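PDB 3JWG: methyltransferase type 12 from Clostridium thermocellum, which probably transfers a methyl group from S-adenosylmethionine to the 2'-hydroxyl at the 3' end of small RNAs, the chain being its methyltransferase domain. Local coordinates for residues Ser45-Asp50 with Glu54-Val59; Ser87-Ser92 with Asp97-Gly102. All blocks are in the same frame, centred on the assembly; numbering follows the deposited sequence.

Contact 1. Residues Ser45-Asp50 with Glu54-Val59; sequences SLLLKD and EQITGV
T57 OG1 is gripped twice, by Q55 NE2 at 2.9 Å and by the hydroxyl of Y103, on the side of strand 55-60 turned away from the helix, whereas I56, between the two polar residues, points to L47 and L48. This is the return half of a beta-alpha-beta unit of the Rossmann-like methyltransferase fold: strand 32-36 leads into helix 42-48, and the chain comes back as strand 55-60. Just three residues make the apolar joint, which buries 150 Å² in all. I56 supplies most of it. Its CG1 lies beside the backbone N and the chain then runs out extended (chi2 163°), carrying CD1 right up to the helix backbone. There CD1 meets the peptide between the two leucines, L48 N lying 3.6 Å from it. L47 points its CB at the strand, touching I56 CD1, and L47 CD1 reaches the other branch, I56 CG2, at a looser 4.0 Å. L47 also packs on L25 of helix 13-27 and on F53. The backbone of I56 is hydrogen-bonded to R85 and S87, which holds its strand in the sheet. L48 starts off to one side and closes in with its branch: L48 CD2 comes within 3.6 Å of I56 CD1.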
loop_
_atom_site.group_PDB
_atom_site.type_symbol
_atom_site.label_atom_id
_atom_site.label_comp_id
_atom_site.label_asym_id
_atom_site.label_seq_id
_atom_site.Cartn_x
_atom_site.Cartn_y
_atom_site.Cartn_z
ATOM N N SER A 45 -8.700 -8.285 3.915
ATOM C CA SER A 45 -9.366 -9.006 4.999
ATOM C C SER A 45 -9.673 -8.089 6.174
ATOM O O SER A 45 -10.784 -8.102 6.708
ATOM C CB SER A 45 -8.499 -10.165 5.504
ATOM O OG SER A 45 -8.191 -11.077 4.472
ATOM N N LEU A 46 -8.679 -7.304 6.585
ATOM C CA LEU A 46 -8.844 -6.389 7.712
ATOM C C LEU A 46 -9.853 -5.285 7.427
ATOM O O LEU A 46 -10.595 -4.866 8.316
ATOM C CB LEU A 46 -7.503 -5.749 8.095
ATOM C CG LEU A 46 -6.402 -6.630 8.690
ATOM C CD1 LEU A 46 -5.225 -5.743 9.065
ATOM C CD2 LEU A 46 -6.909 -7.372 9.920
ATOM N N LEU A 47 -9.865 -4.799 6.192
ATOM C CA LEU A 47 -10.793 -3.745 5.802
ATOM C C LEU A 47 -12.244 -4.230 5.881
ATOM O O LEU A 47 -13.134 -3.497 6.327
ATOM C CB LEU A 47 -10.467 -3.265 4.383
ATOM C CG LEU A 47 -9.162 -2.469 4.265
ATOM C CD1 LEU A 47 -8.866 -2.151 2.803
ATOM C CD2 LEU A 47 -9.283 -1.179 5.083
ATOM N N LEU A 48 -12.472 -5.472 5.463
ATOM C CA LEU A 48 -13.808 -6.064 5.491
ATOM C C LEU A 48 -14.363 -6.210 6.909
ATOM O O LEU A 48 -15.579 -6.258 7.107
ATOM C CB LEU A 48 -13.791 -7.433 4.803
ATOM C CG LEU A 48 -13.745 -7.441 3.269
ATOM C CD1 LEU A 48 -13.491 -8.858 2.763
ATOM C CD2 LEU A 48 -15.068 -6.902 2.718
ATOM N N LYS A 49 -13.477 -6.270 7.897
ATOM C CA LYS A 49 -13.916 -6.413 9.278
ATOM C C LYS A 49 -14.418 -5.096 9.863
ATOM O O LYS A 49 -14.988 -5.074 10.953
ATOM C CB LYS A 49 -12.781 -6.978 10.135
ATOM C CG LYS A 49 -12.242 -8.304 9.624
ATOM C CD LYS A 49 -11.191 -8.872 10.560
ATOM C CE LYS A 49 -10.514 -10.092 9.957
ATOM N NZ LYS A 49 -11.485 -11.162 9.595
ATOM N N ASP A 50 -14.213 -4.001 9.137
ATOM C CA ASP A 50 -14.668 -2.687 9.591
ATOM C C ASP A 50 -15.767 -2.198 8.641
ATOM O O ASP A 50 -15.493 -1.819 7.502
ATOM C CB ASP A 50 -13.497 -1.700 9.599
ATOM C CG ASP A 50 -13.816 -0.425 10.354
ATOM O OD1 ASP A 50 -14.865 0.187 10.078
ATOM O OD2 ASP A 50 -13.012 -0.027 11.224
ATOM N N GLU A 54 -16.999 1.104 2.725
ATOM C CA GLU A 54 -18.063 0.754 1.790
ATOM C C GLU A 54 -17.595 0.035 0.532
ATOM O O GLU A 54 -18.271 -0.871 0.044
ATOM C CB GLU A 54 -18.839 2.018 1.409
ATOM C CG GLU A 54 -19.325 2.820 2.617
ATOM C CD GLU A 54 -20.361 3.870 2.252
ATOM O OE1 GLU A 54 -21.403 3.492 1.672
ATOM O OE2 GLU A 54 -20.143 5.066 2.544
ATOM N N GLN A 55 -16.446 0.445 0.004
ATOM C CA GLN A 55 -15.898 -0.177 -1.197
ATOM C C GLN A 55 -14.446 -0.509 -0.925
ATOM O O GLN A 55 -13.670 0.354 -0.526
ATOM C CB GLN A 55 -16.003 0.768 -2.395
ATOM C CG GLN A 55 -15.398 0.220 -3.691
ATOM C CD GLN A 55 -16.002 -1.109 -4.106
ATOM O OE1 GLN A 55 -17.224 -1.280 -4.079
ATOM N NE2 GLN A 55 -15.151 -2.056 -4.503
ATOM N N ILE A 56 -14.102 -1.770 -1.144
ATOM C CA ILE A 56 -12.754 -2.276 -0.928
ATOM C C ILE A 56 -12.313 -2.931 -2.228
ATOM O O ILE A 56 -12.890 -3.931 -2.652
ATOM C CB ILE A 56 -12.758 -3.321 0.204
ATOM C CG1 ILE A 56 -13.163 -2.641 1.520
ATOM C CG2 ILE A 56 -11.396 -4.009 0.297
ATOM C CD1 ILE A 56 -13.594 -3.612 2.605
ATOM N N THR A 57 -11.291 -2.366 -2.860
ATOM C CA THR A 57 -10.811 -2.896 -4.123
ATOM C C THR A 57 -9.332 -3.271 -4.081
ATOM O O THR A 57 -8.490 -2.459 -3.699
ATOM C CB THR A 57 -11.027 -1.870 -5.247
ATOM O OG1 THR A 57 -12.421 -1.542 -5.323
ATOM C CG2 THR A 57 -10.553 -2.429 -6.586
ATOM N N GLY A 58 -9.035 -4.504 -4.483
ATOM C CA GLY A 58 -7.663 -4.981 -4.507
ATOM C C GLY A 58 -7.194 -5.156 -5.939
ATOM O O GLY A 58 -7.917 -5.713 -6.769
ATOM N N VAL A 59 -5.991 -4.672 -6.236
ATOM C CA VAL A 59 -5.427 -4.773 -7.579
ATOM C C VAL A 59 -4.032 -5.394 -7.493
ATOM O O VAL A 59 -3.256 -5.067 -6.596
ATOM C CB VAL A 59 -5.293 -3.377 -8.232
ATOM C CG1 VAL A 59 -4.752 -3.507 -9.643
ATOM C CG2 VAL A 59 -6.641 -2.664 -8.240
#

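Contact 2. Residues Ser87-Ser92 with Asp97-Gly102; sequences SLFQSS and DKRFSG
R99 stacks its guanidinium over one face of the F89 ring, with 3.9 Å between centres and planes 25° off parallel, and F89 CD1 under the middle of the planar group. The two side chains travel antiparallel to each other, and a bend at chi3 turns the arginine so that its chain as well as its head covers the ring. R99 CD sits almost on the ring normal, 4.1 Å from the F89 centroid, a CH-pi contact beside what is in effect a cation-pi stack. D97 fixes the rotation of the guanidinium from its edge, side-on: R99 NH2 meets D97 OD1 at 2.7 Å on the syn lone pair. R99 NE reaches D97 OD2 at 3.0 Å, also within the guanidinium plane. The same OD2 takes the backbone N of R99 on its anti side at 2.8 Å, closing an Asx turn over the start of the 3-10 segment 98-100.

F89 belongs to strand 86-90, an outermost strand of the Rossmann-fold sheet, and the turn lies in the loop leading to strand 105-109. The F89 ring leaves by the crowded position between N and carbonyl carbon (chi1 73°), reaching out to the loop while still packing on T57 and V59 next door. F100 comes to the edge of that ring, planes 34° apart, with F100 CE1 3.7 Å from F89 CZ. Farther along, S91 OG lies at the edge of the F100 ring, near its plane, 3.4 Å from F100 CZ. That hydroxyl also bonds to L93 N and shares a water with D97 OD1, the water donating to the carboxylate. F100 also packs against V126 and T131 of helix 117-131.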
loop_
_atom_site.group_PDB
_atom_site.type_symbol
_atom_site.label_atom_id
_atom_site.label_comp_id
_atom_site.label_asym_id
_atom_site.label_seq_id
_atom_site.Cartn_x
_atom_site.Cartn_y
_atom_site.Cartn_z
ATOM N N SER A 87 -14.015 -5.850 -4.468
ATOM C CA SER A 87 -13.728 -6.058 -5.878
ATOM C C SER A 87 -12.234 -6.327 -6.071
ATOM O O SER A 87 -11.398 -5.779 -5.350
ATOM C CB SER A 87 -14.133 -4.821 -6.677
ATOM O OG SER A 87 -13.614 -4.878 -7.991
ATOM N N LEU A 88 -11.907 -7.173 -7.040
ATOM C CA LEU A 88 -10.513 -7.502 -7.333
ATOM C C LEU A 88 -10.315 -7.547 -8.837
ATOM O O LEU A 88 -11.183 -8.030 -9.560
ATOM C CB LEU A 88 -10.148 -8.873 -6.755
ATOM C CG LEU A 88 -10.141 -9.099 -5.244
ATOM C CD1 LEU A 88 -10.069 -10.590 -4.961
ATOM C CD2 LEU A 88 -8.969 -8.384 -4.615
ATOM N N PHE A 89 -9.185 -7.036 -9.315
ATOM C CA PHE A 89 -8.892 -7.083 -10.743
ATOM C C PHE A 89 -7.399 -6.968 -11.010
ATOM O O PHE A 89 -6.639 -6.473 -10.174
ATOM C CB PHE A 89 -9.686 -6.011 -11.512
ATOM C CG PHE A 89 -9.207 -4.601 -11.308
ATOM C CD1 PHE A 89 -8.206 -4.067 -12.115
ATOM C CD2 PHE A 89 -9.805 -3.784 -10.352
ATOM C CE1 PHE A 89 -7.813 -2.736 -11.980
ATOM C CE2 PHE A 89 -9.422 -2.453 -10.206
ATOM C CZ PHE A 89 -8.424 -1.926 -11.022
ATOM N N GLN A 90 -6.981 -7.451 -12.175
ATOM C CA GLN A 90 -5.577 -7.437 -12.555
ATOM C C GLN A 90 -5.193 -6.169 -13.298
ATOM O O GLN A 90 -5.992 -5.602 -14.047
ATOM C CB GLN A 90 -5.264 -8.672 -13.412
ATOM C CG GLN A 90 -3.783 -8.889 -13.696
ATOM C CD GLN A 90 -3.500 -10.221 -14.375
ATOM O OE1 GLN A 90 -2.343 -10.579 -14.605
ATOM N NE2 GLN A 90 -4.557 -10.961 -14.697
ATOM N N SER A 91 -3.964 -5.719 -13.070
ATOM C CA SER A 91 -3.447 -4.526 -13.721
ATOM C C SER A 91 -1.930 -4.494 -13.638
ATOM O O SER A 91 -1.345 -4.967 -12.666
ATOM C CB SER A 91 -4.003 -3.259 -13.073
ATOM O OG SER A 91 -3.391 -2.110 -13.642
ATOM N N SER A 92 -1.302 -3.927 -14.663
ATOM C CA SER A 92 0.149 -3.830 -14.708
ATOM C C SER A 92 0.627 -2.593 -13.947
ATOM O O SER A 92 1.827 -2.400 -13.769
ATOM C CB SER A 92 0.630 -3.765 -16.159
ATOM O OG SER A 92 0.230 -2.554 -16.780
ATOM N N ASP A 97 -5.992 3.450 -15.958
ATOM C CA ASP A 97 -7.124 2.528 -15.948
ATOM C C ASP A 97 -8.294 3.218 -15.250
ATOM O O ASP A 97 -8.181 3.628 -14.089
ATOM C CB ASP A 97 -6.729 1.245 -15.213
ATOM C CG ASP A 97 -7.767 0.148 -15.333
ATOM O OD1 ASP A 97 -7.361 -1.026 -15.439
ATOM O OD2 ASP A 97 -8.977 0.449 -15.309
ATOM N N LYS A 98 -9.409 3.357 -15.964
ATOM C CA LYS A 98 -10.594 4.013 -15.427
ATOM C C LYS A 98 -11.053 3.434 -14.101
ATOM O O LYS A 98 -11.701 4.117 -13.311
ATOM C CB LYS A 98 -11.746 3.944 -16.433
ATOM C CG LYS A 98 -11.504 4.735 -17.708
ATOM C CD LYS A 98 -12.698 4.619 -18.647
ATOM C CE LYS A 98 -12.402 5.248 -19.999
ATOM N NZ LYS A 98 -13.472 4.932 -20.993
ATOM N N ARG A 99 -10.715 2.176 -13.860
ATOM C CA ARG A 99 -11.111 1.503 -12.633
ATOM C C ARG A 99 -10.351 2.000 -11.402
ATOM O O ARG A 99 -10.640 1.572 -10.285
ATOM C CB ARG A 99 -10.927 -0.003 -12.788
ATOM C CG ARG A 99 -11.857 -0.632 -13.823
ATOM C CD ARG A 99 -11.511 -2.088 -14.061
ATOM N NE ARG A 99 -10.198 -2.246 -14.678
ATOM C CZ ARG A 99 -9.651 -3.424 -14.960
ATOM N NH1 ARG A 99 -10.307 -4.539 -14.673
ATOM N NH2 ARG A 99 -8.452 -3.488 -15.529
ATOM N N PHE A 100 -9.387 2.897 -11.606
ATOM C CA PHE A 100 -8.606 3.446 -10.493
ATOM C C PHE A 100 -9.273 4.699 -9.931
ATOM O O PHE A 100 -8.959 5.146 -8.830
ATOM C CB PHE A 100 -7.193 3.840 -10.947
ATOM C CG PHE A 100 -6.315 2.679 -11.326
ATOM C CD1 PHE A 100 -6.431 1.454 -10.682
ATOM C CD2 PHE A 100 -5.334 2.832 -12.304
ATOM C CE1 PHE A 100 -5.582 0.395 -11.001
ATOM C CE2 PHE A 100 -4.478 1.779 -12.630
ATOM C CZ PHE A 100 -4.603 0.560 -11.977
ATOM N N SER A 101 -10.202 5.253 -10.700
ATOM C CA SER A 101 -10.891 6.482 -10.335
ATOM C C SER A 101 -11.978 6.385 -9.268
ATOM O O SER A 101 -12.620 5.346 -9.104
ATOM C CB SER A 101 -11.507 7.097 -11.590
ATOM O OG SER A 101 -10.619 6.992 -12.687
ATOM N N GLY A 102 -12.162 7.493 -8.552
ATOM C CA GLY A 102 -13.209 7.587 -7.547
ATOM C C GLY A 102 -12.981 7.113 -6.123
ATOM O O GLY A 102 -13.929 7.084 -5.339
HETATM O O HOH W 1 -4.535 -1.192 -15.936
#

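The two contacts follow one another along the chain, contact 1 closing before contact 2 opens, and their centres lie 14 Å apart. They meet through the sheet: strands 55-60 and 86-90 are parallel neighbours, with G58 N 2.8 Å from S87 O and I56 O 2.9 Å from S87 N. Contact 1 sets helix 42-48 against one face of strand 55-60. Contact 2 builds on the other, where F89 and S91 pack on V59 beneath the 97-102 loop. Both lie in the methyltransferase domain, on the flank of strand 32-36, which G37 follows directly, and strand 105-109, which ends in I109, the two magnesium-site residues; neither contact holds the metal.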